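Local coordinates for uncharacterized protein (Bacillus cereus, PDB 5F2H) that is of unknown function but probably acts as a hydrolase, with an alpha/beta-hydrolase domain set far from a helical N-terminal domain, at residues B[165-168]-B[174-177]; B[133-138]-B[148-153]; B[54-59]-B[91-96]; B[46-51]-B[69-74]. All coordinates share one frame; numbering follows the deposited sequence.

Contact 1: residues B[165-168]-B[174-177]; sequences SSQI and FVWD
A small antiparallel beta hairpin after strand 158-164 begins here, with Ile168 and Phe174 as a non-hydrogen-bonded pair whose side chains project from the same face. Ile168 CG1 lies 3.8 Å from Phe174 CE1, and the two side chains pass at a slant. Beyond the pair, Val175 N donates to Gln167 O at 2.8 Å (164° at the hydrogen), which closes the hairpin base. The backbone is held a second time by Ser165. Its OG points away from its own N (chi1 175°) and donates to Val175 O at 2.9 Å, reaching that oxygen from above the carbonyl plane, 42° out of it. The same OG accepts from Gln167 N at 3.1 Å, an ST turn, so one hydroxyl ties the bend at 165-167 to the opposing segment 174-177. Ser165 CB, meanwhile, sits over the six-membered ring of Trp176, 3.5 Å from its centroid, in a CH-pi contact. Gln167 runs extended past Val175, with CB 3.9 Å from Val175 CG2, and its OE1 accepts from Asp178 N. Trp176 NE1 bonds to His137 O, and the indole rests on Ala209 and Val213, beside a possible nucleophile elbow at Ser208. Trp176 thus leads to helix 209-219, while Ile168, for its part, packs on Trp78 of the second subunit.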
loop_
_atom_site.group_PDB
_atom_site.type_symbol
_atom_site.label_atom_id
_atom_site.label_comp_id
_atom_site.label_asym_id
_atom_site.label_seq_id
_atom_site.Cartn_x
_atom_site.Cartn_y
_atom_site.Cartn_z
ATOM N N SER B 165 -18.327 -6.350 21.476
ATOM C CA SER B 165 -19.292 -7.403 21.724
ATOM C C SER B 165 -20.640 -6.852 22.118
ATOM O O SER B 165 -20.742 -5.819 22.763
ATOM C CB SER B 165 -18.800 -8.334 22.828
ATOM O OG SER B 165 -19.793 -9.304 23.141
ATOM N N SER B 166 -21.678 -7.560 21.728
ATOM C CA SER B 166 -23.023 -7.165 22.073
ATOM C C SER B 166 -23.364 -7.571 23.506
ATOM O O SER B 166 -24.320 -7.066 24.070
ATOM C CB SER B 166 -23.992 -7.860 21.140
ATOM O OG SER B 166 -23.810 -9.262 21.225
ATOM N N GLN B 167 -22.555 -8.436 24.115
ATOM C CA GLN B 167 -22.828 -8.924 25.470
ATOM C C GLN B 167 -22.391 -7.896 26.514
ATOM O O GLN B 167 -21.245 -7.891 26.967
ATOM C CB GLN B 167 -22.117 -10.263 25.678
ATOM C CG GLN B 167 -22.419 -11.321 24.608
ATOM C CD GLN B 167 -21.464 -12.514 24.687
ATOM O OE1 GLN B 167 -21.174 -13.036 25.769
ATOM N NE2 GLN B 167 -20.960 -12.941 23.529
ATOM N N ILE B 168 -23.351 -7.077 26.943
ATOM C CA ILE B 168 -23.117 -6.003 27.920
ATOM C C ILE B 168 -23.317 -6.488 29.365
ATOM O O ILE B 168 -24.280 -7.175 29.665
ATOM C CB ILE B 168 -24.027 -4.782 27.588
ATOM C CG1 ILE B 168 -23.588 -3.532 28.342
ATOM C CG2 ILE B 168 -25.498 -5.091 27.838
ATOM C CD1 ILE B 168 -24.417 -2.314 28.003
ATOM N N PHE B 174 -18.215 -4.559 28.153
ATOM C CA PHE B 174 -18.669 -5.651 27.320
ATOM C C PHE B 174 -17.832 -6.950 27.477
ATOM O O PHE B 174 -16.626 -6.882 27.754
ATOM C CB PHE B 174 -18.654 -5.138 25.879
ATOM C CG PHE B 174 -19.504 -3.909 25.655
ATOM C CD1 PHE B 174 -20.851 -4.028 25.340
ATOM C CD2 PHE B 174 -18.957 -2.636 25.723
ATOM C CE1 PHE B 174 -21.636 -2.903 25.122
ATOM C CE2 PHE B 174 -19.743 -1.501 25.529
ATOM C CZ PHE B 174 -21.079 -1.640 25.214
ATOM N N VAL B 175 -18.453 -8.120 27.274
ATOM C CA VAL B 175 -17.754 -9.417 27.439
ATOM C C VAL B 175 -17.942 -10.445 26.356
ATOM O O VAL B 175 -18.952 -10.427 25.643
ATOM C CB VAL B 175 -18.194 -10.152 28.722
ATOM C CG1 VAL B 175 -17.834 -9.337 29.958
ATOM C CG2 VAL B 175 -19.684 -10.441 28.700
ATOM N N TRP B 176 -16.992 -11.391 26.298
ATOM C CA TRP B 176 -17.013 -12.492 25.315
ATOM C C TRP B 176 -17.394 -13.845 25.949
ATOM O O TRP B 176 -16.900 -14.884 25.527
ATOM C CB TRP B 176 -15.656 -12.628 24.629
ATOM C CG TRP B 176 -15.237 -11.413 23.921
ATOM C CD1 TRP B 176 -14.304 -10.491 24.328
ATOM C CD2 TRP B 176 -15.787 -10.914 22.710
ATOM N NE1 TRP B 176 -14.215 -9.474 23.415
ATOM C CE2 TRP B 176 -15.128 -9.698 22.418
ATOM C CE3 TRP B 176 -16.772 -11.380 21.828
ATOM C CZ2 TRP B 176 -15.394 -8.963 21.270
ATOM C CZ3 TRP B 176 -17.053 -10.623 20.685
ATOM C CH2 TRP B 176 -16.354 -9.428 20.420
ATOM N N ASP B 177 -18.286 -13.823 26.943
ATOM C CA ASP B 177 -18.733 -15.037 27.639
ATOM C C ASP B 177 -19.172 -16.134 26.689
ATOM O O ASP B 177 -18.570 -17.212 26.646
ATOM C CB ASP B 177 -19.911 -14.725 28.562
ATOM C CG ASP B 177 -19.532 -13.900 29.750
ATOM O OD1 ASP B 177 -18.318 -13.766 30.058
ATOM O OD2 ASP B 177 -20.484 -13.448 30.418
#

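Contact 2: residues B[133-138]-B[148-153]; sequences FIAMHG and PYWKSV
Ala135 CB sits over one face of the Trp150 indole, 3.9 Å from the centroid of its five-membered ring and 18° off the normal, a CH-pi contact with CG as the nearest ring atom. Phe133, two residues earlier and on the same side of its strand, meets the other ring of this indole: CZ lies 3.5 Å from Trp150 CE3. Their planes stand at 47° with centroids 5.7 Å apart, so the two aromatics touch rim to rim and neither stacks on the other. Val153 CG1 lies over a face of the Phe133 ring in a second CH-pi contact, 3.9 Å from the ring centroid. This layer joins strand 131-136 to the end of helix 143-150 (Trp150) and to the 3-10 turn that follows (Val153), within a beta-alpha-beta unit whose chain goes on to the neighbouring parallel strand 158-164. Phe133 CG is turned opposite its backbone N (chi1 -172°), a rotation that carries the ring out to both Trp150 and Val153. Outside the two segments, Trp150 NE1 donates to Tyr296 OH, Phe300 meets the indole edge-to-face, and Leu304 of helix 300-313 adds a further apolar contact. The strand backbone at Phe133 and Ala135 is bonded to Thr159 and Ala161 in strand 158-164.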
loop_
_atom_site.group_PDB
_atom_site.type_symbol
_atom_site.label_atom_id
_atom_site.label_comp_id
_atom_site.label_asym_id
_atom_site.label_seq_id
_atom_site.Cartn_x
_atom_site.Cartn_y
_atom_site.Cartn_z
ATOM N N PHE B 133 -6.636 -5.124 9.897
ATOM C CA PHE B 133 -6.172 -5.625 11.171
ATOM C C PHE B 133 -7.362 -5.552 12.118
ATOM O O PHE B 133 -7.961 -4.495 12.289
ATOM C CB PHE B 133 -5.052 -4.778 11.729
ATOM C CG PHE B 133 -4.413 -5.369 12.940
ATOM C CD1 PHE B 133 -5.112 -5.474 14.125
ATOM C CD2 PHE B 133 -3.095 -5.752 12.915
ATOM C CE1 PHE B 133 -4.508 -5.981 15.261
ATOM C CE2 PHE B 133 -2.484 -6.274 14.035
ATOM C CZ PHE B 133 -3.181 -6.377 15.215
ATOM N N ILE B 134 -7.706 -6.669 12.749
ATOM C CA ILE B 134 -8.827 -6.644 13.648
ATOM C C ILE B 134 -8.342 -6.940 15.046
ATOM O O ILE B 134 -7.718 -7.960 15.270
ATOM C CB ILE B 134 -9.858 -7.683 13.268
ATOM C CG1 ILE B 134 -10.131 -7.623 11.779
ATOM C CG2 ILE B 134 -11.115 -7.466 14.074
ATOM C CD1 ILE B 134 -11.177 -8.627 11.322
ATOM N N ALA B 135 -8.604 -6.036 15.976
ATOM C CA ALA B 135 -8.188 -6.232 17.346
ATOM C C ALA B 135 -9.410 -6.500 18.193
ATOM O O ALA B 135 -10.432 -5.822 18.017
ATOM C CB ALA B 135 -7.452 -5.017 17.867
HETATM N N MSE B 136 -9.287 -7.451 19.128
HETATM C CA MSE B 136 -10.390 -7.818 20.016
HETATM C C MSE B 136 -10.163 -7.482 21.463
HETATM O O MSE B 136 -9.314 -8.066 22.134
HETATM C CB MSE B 136 -10.627 -9.335 19.994
HETATM C CG MSE B 136 -10.779 -9.912 18.596
HETATM SE SE MSE B 136 -12.571 -9.388 17.955
HETATM C CE MSE B 136 -11.752 -8.496 16.443
ATOM N N HIS B 137 -10.984 -6.589 21.982
ATOM C CA HIS B 137 -10.896 -6.197 23.370
ATOM C C HIS B 137 -11.101 -7.353 24.336
ATOM O O HIS B 137 -11.629 -8.393 23.957
ATOM C CB HIS B 137 -11.947 -5.130 23.667
ATOM C CG HIS B 137 -13.366 -5.616 23.596
ATOM N ND1 HIS B 137 -14.045 -6.100 24.695
ATOM C CD2 HIS B 137 -14.251 -5.635 22.572
ATOM C CE1 HIS B 137 -15.286 -6.390 24.353
ATOM N NE2 HIS B 137 -15.432 -6.131 23.067
ATOM N N GLY B 138 -10.706 -7.135 25.589
ATOM C CA GLY B 138 -10.844 -8.105 26.665
ATOM C C GLY B 138 -12.189 -8.002 27.372
ATOM O O GLY B 138 -12.989 -7.152 27.066
ATOM N N PRO B 148 -6.147 2.433 22.191
ATOM C CA PRO B 148 -4.784 2.924 22.424
ATOM C C PRO B 148 -3.650 1.916 22.252
ATOM O O PRO B 148 -2.552 2.315 21.846
ATOM C CB PRO B 148 -4.821 3.406 23.875
ATOM C CG PRO B 148 -6.237 3.726 24.148
ATOM C CD PRO B 148 -7.043 2.771 23.309
ATOM N N TYR B 149 -3.903 0.635 22.538
ATOM C CA TYR B 149 -2.854 -0.370 22.431
ATOM C C TYR B 149 -2.647 -0.907 21.027
ATOM O O TYR B 149 -1.623 -1.544 20.762
ATOM C CB TYR B 149 -3.136 -1.541 23.374
ATOM C CG TYR B 149 -3.218 -1.181 24.840
ATOM C CD1 TYR B 149 -2.097 -1.212 25.639
ATOM C CD2 TYR B 149 -4.437 -0.876 25.439
ATOM C CE1 TYR B 149 -2.185 -0.894 26.991
ATOM C CE2 TYR B 149 -4.536 -0.591 26.786
ATOM C CZ TYR B 149 -3.411 -0.584 27.556
ATOM O OH TYR B 149 -3.496 -0.253 28.906
ATOM N N TRP B 150 -3.580 -0.645 20.113
ATOM C CA TRP B 150 -3.459 -1.186 18.750
ATOM C C TRP B 150 -3.471 -0.115 17.694
ATOM O O TRP B 150 -3.477 -0.416 16.514
ATOM C CB TRP B 150 -4.620 -2.167 18.513
ATOM C CG TRP B 150 -4.659 -3.227 19.552
ATOM C CD1 TRP B 150 -5.252 -3.153 20.772
ATOM C CD2 TRP B 150 -4.048 -4.505 19.488
ATOM N NE1 TRP B 150 -5.057 -4.313 21.469
ATOM C CE2 TRP B 150 -4.349 -5.178 20.684
ATOM C CE3 TRP B 150 -3.296 -5.165 18.519
ATOM C CZ2 TRP B 150 -3.897 -6.463 20.952
ATOM C CZ3 TRP B 150 -2.875 -6.451 18.769
ATOM C CH2 TRP B 150 -3.161 -7.082 19.981
ATOM N N LYS B 151 -3.475 1.135 18.127
ATOM C CA LYS B 151 -3.501 2.291 17.223
ATOM C C LYS B 151 -2.292 2.336 16.284
ATOM O O LYS B 151 -2.426 2.738 15.122
ATOM C CB LYS B 151 -3.527 3.574 18.058
ATOM C CG LYS B 151 -3.756 4.857 17.280
ATOM C CD LYS B 151 -3.587 6.108 18.147
ATOM C CE LYS B 151 -4.434 6.075 19.414
ATOM N NZ LYS B 151 -5.884 5.846 19.170
ATOM N N SER B 152 -1.134 1.889 16.772
ATOM C CA SER B 152 0.108 1.902 15.988
ATOM C C SER B 152 0.190 0.973 14.767
ATOM O O SER B 152 1.263 0.840 14.176
ATOM C CB SER B 152 1.305 1.650 16.903
ATOM O OG SER B 152 1.215 0.390 17.525
ATOM N N VAL B 153 -0.903 0.308 14.403
ATOM C CA VAL B 153 -0.894 -0.568 13.224
ATOM C C VAL B 153 -1.076 0.249 11.951
ATOM O O VAL B 153 -0.868 -0.254 10.853
ATOM C CB VAL B 153 -2.000 -1.649 13.251
ATOM C CG1 VAL B 153 -1.787 -2.595 14.420
ATOM C CG2 VAL B 153 -3.396 -1.028 13.284
#

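Contact 3: residues B[54-59]-B[91-96]; sequences LASAAG and KPLHKF
Ser56, on the last turns of helix 44-58, is the residue through which 54-59 meets 91-96, and its CA lies 6.5 Å from that of Pro92. Starting at CB, the methylene meets Leu93 CD1 at 3.8 Å, so the carbon end of the side chain is already in apolar company. From there OG extends opposite to the backbone N (chi1 -178°) and enters the angle between Leu93 and Pro92. Leu93 CG is the closest carbon, 3.5 Å from Ser56 OG. On the proline side CD and CG both lie 3.7 Å from the same Ser56 OG, and Pro92 CB follows at 3.8 Å, so the hydroxyl oxygen sits over one face of the pyrrolidine, displaced toward its CB-CG-CD side. The polar partner of the hydroxyl is Asp89 O, just ahead of 91-96 in the chain, and that bond fixes where the tip points. The partner segment has helical backbone angles without regular helical bonding. A type I turn from Leu93 to Phe96, with Phe96 N 2.9 Å from Leu93 O, bends it towards helix 97-115. On the other side, helix 44-58 stops in a Schellman motif at Gly59, which takes a positive phi of 111°. Helix 61-74 packs beside both segments: Ala64 touches Ser56, Met68 touches Leu93 and Glu61 touches Pro92. The contact thus links the end of one helix of the N-terminal domain to the loop before another. Since Pro92 and Leu93 offer the hydroxyl only carbon, they contribute shape while the loop carbonyl of Asp89 supplies the polar anchor.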
loop_
_atom_site.group_PDB
_atom_site.type_symbol
_atom_site.label_atom_id
_atom_site.label_comp_id
_atom_site.label_asym_id
_atom_site.label_seq_id
_atom_site.Cartn_x
_atom_site.Cartn_y
_atom_site.Cartn_z
ATOM N N LEU B 54 14.057 -0.131 -46.995
ATOM C CA LEU B 54 15.101 -1.139 -47.232
ATOM C C LEU B 54 14.987 -1.738 -48.630
ATOM O O LEU B 54 16.000 -1.945 -49.321
ATOM C CB LEU B 54 15.087 -2.193 -46.150
ATOM C CG LEU B 54 15.433 -1.629 -44.760
ATOM C CD1 LEU B 54 15.303 -2.675 -43.661
ATOM C CD2 LEU B 54 16.844 -1.038 -44.744
ATOM N N ALA B 55 13.748 -1.912 -49.083
ATOM C CA ALA B 55 13.502 -2.459 -50.405
ATOM C C ALA B 55 14.103 -1.545 -51.436
ATOM O O ALA B 55 14.922 -1.969 -52.255
ATOM C CB ALA B 55 12.015 -2.617 -50.659
ATOM N N SER B 56 13.709 -0.268 -51.371
ATOM C CA SER B 56 14.193 0.738 -52.320
ATOM C C SER B 56 15.704 0.867 -52.270
ATOM O O SER B 56 16.361 0.879 -53.301
ATOM C CB SER B 56 13.539 2.083 -52.071
ATOM O OG SER B 56 13.979 3.028 -53.034
ATOM N N ALA B 57 16.261 0.905 -51.073
ATOM C CA ALA B 57 17.712 1.006 -50.938
ATOM C C ALA B 57 18.404 -0.194 -51.580
ATOM O O ALA B 57 19.325 -0.034 -52.371
ATOM C CB ALA B 57 18.085 1.092 -49.482
ATOM N N ALA B 58 17.938 -1.395 -51.257
ATOM C CA ALA B 58 18.520 -2.614 -51.825
ATOM C C ALA B 58 18.439 -2.697 -53.359
ATOM O O ALA B 58 19.216 -3.423 -53.987
ATOM C CB ALA B 58 17.861 -3.845 -51.209
ATOM N N GLY B 59 17.476 -2.006 -53.955
ATOM C CA GLY B 59 17.314 -2.008 -55.405
ATOM C C GLY B 59 16.060 -2.718 -55.840
ATOM O O GLY B 59 15.848 -2.916 -57.029
ATOM N N LYS B 91 15.193 7.640 -53.420
ATOM C CA LYS B 91 15.364 8.283 -54.720
ATOM C C LYS B 91 14.951 7.397 -55.926
ATOM O O LYS B 91 14.287 7.872 -56.849
ATOM C CB LYS B 91 16.787 8.841 -54.880
ATOM C CG LYS B 91 16.927 9.761 -56.085
ATOM C CD LYS B 91 18.308 10.371 -56.253
ATOM C CE LYS B 91 18.308 11.323 -57.447
ATOM N NZ LYS B 91 19.626 11.961 -57.712
ATOM N N PRO B 92 15.298 6.099 -55.896
ATOM C CA PRO B 92 14.950 5.188 -57.001
ATOM C C PRO B 92 13.465 5.086 -57.323
ATOM O O PRO B 92 13.095 4.507 -58.350
ATOM C CB PRO B 92 15.423 3.830 -56.504
ATOM C CG PRO B 92 16.464 4.136 -55.514
ATOM C CD PRO B 92 16.090 5.422 -54.859
ATOM N N LEU B 93 12.634 5.640 -56.452
ATOM C CA LEU B 93 11.196 5.613 -56.626
ATOM C C LEU B 93 10.622 6.848 -57.343
ATOM O O LEU B 93 9.513 6.778 -57.876
ATOM C CB LEU B 93 10.551 5.448 -55.251
ATOM C CG LEU B 93 11.029 4.195 -54.493
ATOM C CD1 LEU B 93 10.475 4.156 -53.082
ATOM C CD2 LEU B 93 10.652 2.921 -55.226
ATOM N N HIS B 94 11.376 7.955 -57.399
ATOM C CA HIS B 94 10.881 9.192 -58.057
ATOM C C HIS B 94 10.479 9.000 -59.514
ATOM O O HIS B 94 9.697 9.781 -60.052
ATOM C CB HIS B 94 11.872 10.360 -57.959
ATOM C CG HIS B 94 12.254 10.701 -56.556
ATOM N ND1 HIS B 94 13.524 10.511 -56.063
ATOM C CD2 HIS B 94 11.519 11.166 -55.523
ATOM C CE1 HIS B 94 13.572 10.916 -54.805
ATOM N NE2 HIS B 94 12.363 11.303 -54.449
ATOM N N LYS B 95 11.017 7.969 -60.154
ATOM C CA LYS B 95 10.676 7.692 -61.538
ATOM C C LYS B 95 9.187 7.407 -61.629
ATOM O O LYS B 95 8.513 7.897 -62.526
ATOM C CB LYS B 95 11.384 6.437 -62.039
ATOM C CG LYS B 95 12.891 6.432 -61.953
ATOM C CD LYS B 95 13.388 5.052 -62.350
ATOM C CE LYS B 95 14.882 4.891 -62.145
ATOM N NZ LYS B 95 15.326 3.495 -62.413
ATOM N N PHE B 96 8.674 6.652 -60.663
ATOM C CA PHE B 96 7.267 6.243 -60.664
ATOM C C PHE B 96 6.253 7.344 -60.377
ATOM O O PHE B 96 6.462 8.181 -59.503
ATOM C CB PHE B 96 7.061 5.085 -59.685
ATOM C CG PHE B 96 7.969 3.921 -59.935
ATOM C CD1 PHE B 96 7.677 2.996 -60.919
ATOM C CD2 PHE B 96 9.116 3.745 -59.176
ATOM C CE1 PHE B 96 8.519 1.920 -61.151
ATOM C CE2 PHE B 96 9.965 2.677 -59.404
ATOM C CZ PHE B 96 9.665 1.759 -60.389
#

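Contact 4: residues B[46-51]-B[69-74]; sequences QIYNFK and KEAIIE
The Tyr48 ring has the backbone of Ala71 over one face, with CA above it, and the carboxylate oxygen OE2 of Glu70 at its edge, near the ring plane. Ala71 CB reaches the root of the side chain, 3.7 Å from both Tyr48 CB and Tyr48 CG. Ring and carboxylate planes are 73° apart, so the acid presents OE2 to the phenol without lying flat against it. Tyr48 OH donates to Glu70 OE2, though their modelled separation of 2.4 Å is doubtful at 2.75 Å resolution and supports no claim of unusual bond strength. Glu70 gets there by a chain extended through CG and CD, with CG opposite its backbone N (chi1 -179°). Helices 44-58 and 61-74, consecutive in the chain, pair here at Tyr48 and Ala71, whose CA atoms are 6.3 Å apart. Such pairing of neighbouring helices is consistent with the TPR-like character of the N-terminal domain. Phe77 and Tyr79, from the loop after helix 61-74, also touch Tyr48. The small Ala71 allows the close approach, while the phenol-carboxylate pair links the helices through side-chain ends. Lys75 NZ, through a weak hydrogen bond to Tyr48 OH and a long, weak ion pair with Glu70 OE2, may offset some carboxylate charge.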
loop_
_atom_site.group_PDB
_atom_site.type_symbol
_atom_site.label_atom_id
_atom_site.label_comp_id
_atom_site.label_asym_id
_atom_site.label_seq_id
_atom_site.Cartn_x
_atom_site.Cartn_y
_atom_site.Cartn_z
ATOM N N GLN B 46 5.618 2.575 -38.846
ATOM C CA GLN B 46 7.056 2.527 -38.689
ATOM C C GLN B 46 7.638 1.256 -39.275
ATOM O O GLN B 46 8.730 1.273 -39.842
ATOM C CB GLN B 46 7.387 2.598 -37.204
ATOM C CG GLN B 46 8.876 2.655 -36.853
ATOM C CD GLN B 46 9.601 3.878 -37.410
ATOM O OE1 GLN B 46 9.548 4.152 -38.606
ATOM N NE2 GLN B 46 10.384 4.539 -36.556
ATOM N N ILE B 47 6.920 0.138 -39.117
ATOM C CA ILE B 47 7.366 -1.143 -39.672
ATOM C C ILE B 47 7.341 -1.083 -41.199
ATOM O O ILE B 47 8.276 -1.557 -41.857
ATOM C CB ILE B 47 6.535 -2.314 -39.147
ATOM C CG1 ILE B 47 6.760 -2.457 -37.642
ATOM C CG2 ILE B 47 6.952 -3.618 -39.808
ATOM C CD1 ILE B 47 5.875 -3.498 -36.999
ATOM N N TYR B 48 6.292 -0.509 -41.777
ATOM C CA TYR B 48 6.239 -0.393 -43.238
ATOM C C TYR B 48 7.313 0.519 -43.774
ATOM O O TYR B 48 7.874 0.242 -44.831
ATOM C CB TYR B 48 4.886 0.097 -43.762
ATOM C CG TYR B 48 3.789 -0.942 -43.739
ATOM C CD1 TYR B 48 3.687 -1.871 -44.760
ATOM C CD2 TYR B 48 2.828 -0.959 -42.744
ATOM C CE1 TYR B 48 2.679 -2.808 -44.776
ATOM C CE2 TYR B 48 1.812 -1.900 -42.748
ATOM C CZ TYR B 48 1.737 -2.815 -43.770
ATOM O OH TYR B 48 0.737 -3.757 -43.791
ATOM N N ASN B 49 7.577 1.622 -43.074
ATOM C CA ASN B 49 8.577 2.557 -43.526
ATOM C C ASN B 49 9.846 1.765 -43.644
ATOM O O ASN B 49 10.465 1.750 -44.707
ATOM C CB ASN B 49 8.726 3.737 -42.574
ATOM C CG ASN B 49 9.703 4.781 -43.082
ATOM O OD1 ASN B 49 10.123 4.766 -44.241
ATOM N ND2 ASN B 49 10.033 5.727 -42.225
ATOM N N PHE B 50 10.224 1.061 -42.579
ATOM C CA PHE B 50 11.441 0.236 -42.646
ATOM C C PHE B 50 11.441 -0.715 -43.837
ATOM O O PHE B 50 12.428 -0.782 -44.583
ATOM C CB PHE B 50 11.688 -0.525 -41.352
ATOM C CG PHE B 50 12.399 0.279 -40.290
ATOM C CD1 PHE B 50 11.767 1.312 -39.612
ATOM C CD2 PHE B 50 13.681 -0.070 -39.901
ATOM C CE1 PHE B 50 12.435 2.040 -38.634
ATOM C CE2 PHE B 50 14.340 0.640 -38.912
ATOM C CZ PHE B 50 13.719 1.704 -38.284
ATOM N N LYS B 51 10.324 -1.391 -44.065
ATOM C CA LYS B 51 10.257 -2.329 -45.185
ATOM C C LYS B 51 10.501 -1.719 -46.562
ATOM O O LYS B 51 11.417 -2.143 -47.267
ATOM C CB LYS B 51 8.955 -3.136 -45.184
ATOM C CG LYS B 51 8.837 -4.108 -44.029
ATOM C CD LYS B 51 7.550 -4.905 -44.084
ATOM C CE LYS B 51 7.490 -5.884 -42.913
ATOM N NZ LYS B 51 6.314 -6.799 -42.947
ATOM N N LYS B 69 2.510 1.438 -51.379
ATOM C CA LYS B 69 1.066 1.491 -51.683
ATOM C C LYS B 69 0.218 0.957 -50.560
ATOM O O LYS B 69 -0.717 1.606 -50.118
ATOM C CB LYS B 69 0.702 0.682 -52.928
ATOM C CG LYS B 69 1.174 1.243 -54.253
ATOM C CD LYS B 69 0.759 0.333 -55.403
ATOM C CE LYS B 69 1.153 0.929 -56.748
ATOM N NZ LYS B 69 0.794 0.038 -57.885
ATOM N N GLU B 70 0.533 -0.239 -50.106
ATOM C CA GLU B 70 -0.244 -0.830 -49.040
ATOM C C GLU B 70 -0.340 0.129 -47.858
ATOM O O GLU B 70 -1.423 0.612 -47.513
ATOM C CB GLU B 70 0.366 -2.165 -48.632
ATOM C CG GLU B 70 -0.387 -2.874 -47.531
ATOM C CD GLU B 70 0.226 -4.230 -47.207
ATOM O OE1 GLU B 70 0.612 -4.932 -48.162
ATOM O OE2 GLU B 70 0.280 -4.623 -46.014
ATOM N N ALA B 71 0.813 0.433 -47.279
ATOM C CA ALA B 71 0.918 1.328 -46.134
ATOM C C ALA B 71 0.098 2.599 -46.246
ATOM O O ALA B 71 -0.689 2.932 -45.360
ATOM C CB ALA B 71 2.375 1.720 -45.954
ATOM N N ILE B 72 0.303 3.312 -47.344
ATOM C CA ILE B 72 -0.368 4.572 -47.567
ATOM C C ILE B 72 -1.762 4.452 -48.153
ATOM O O ILE B 72 -2.684 5.129 -47.705
ATOM C CB ILE B 72 0.483 5.442 -48.477
ATOM C CG1 ILE B 72 1.860 5.602 -47.845
ATOM C CG2 ILE B 72 -0.180 6.800 -48.679
ATOM C CD1 ILE B 72 2.860 6.322 -48.713
ATOM N N ILE B 73 -1.927 3.599 -49.151
ATOM C CA ILE B 73 -3.229 3.437 -49.765
ATOM C C ILE B 73 -4.159 2.599 -48.900
ATOM O O ILE B 73 -5.092 3.118 -48.286
ATOM C CB ILE B 73 -3.127 2.776 -51.159
ATOM C CG1 ILE B 73 -2.203 3.583 -52.072
ATOM C CG2 ILE B 73 -4.506 2.611 -51.783
ATOM C CD1 ILE B 73 -2.647 5.017 -52.277
ATOM N N GLU B 74 -3.843 1.317 -48.803
ATOM C CA GLU B 74 -4.657 0.367 -48.067
ATOM C C GLU B 74 -4.798 0.646 -46.575
ATOM O O GLU B 74 -5.909 0.628 -46.047
ATOM C CB GLU B 74 -4.132 -1.055 -48.313
ATOM C CG GLU B 74 -4.085 -1.463 -49.794
ATOM C CD GLU B 74 -5.454 -1.472 -50.487
ATOM O OE1 GLU B 74 -6.497 -1.457 -49.797
ATOM O OE2 GLU B 74 -5.494 -1.520 -51.734
#

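Overall arrangement
Two pairs of contacts stand on opposite sides of the chain's centre. Contacts 1 and 2 belong to the hydrolase-like domain and meet through Trp176 and His137, their centres about 17 Å apart. Contacts 3 and 4 lie in the helical N-terminal domain, share helix 44-58 and have centres about 14 Å apart. The nearest atoms of contacts 2 and 4 are about 48 Å apart. Contact 2, apolar and aromatic, is wholly buried against the central sheet. Contact 1, a partly buried hairpin base, relies on backbone and hydroxyl bonds. Contact 3 is small but buried and lacks a polar bond between its segments, whereas contact 4, partly buried like contact 1, adds a phenol-carboxylate bond to alanine packing.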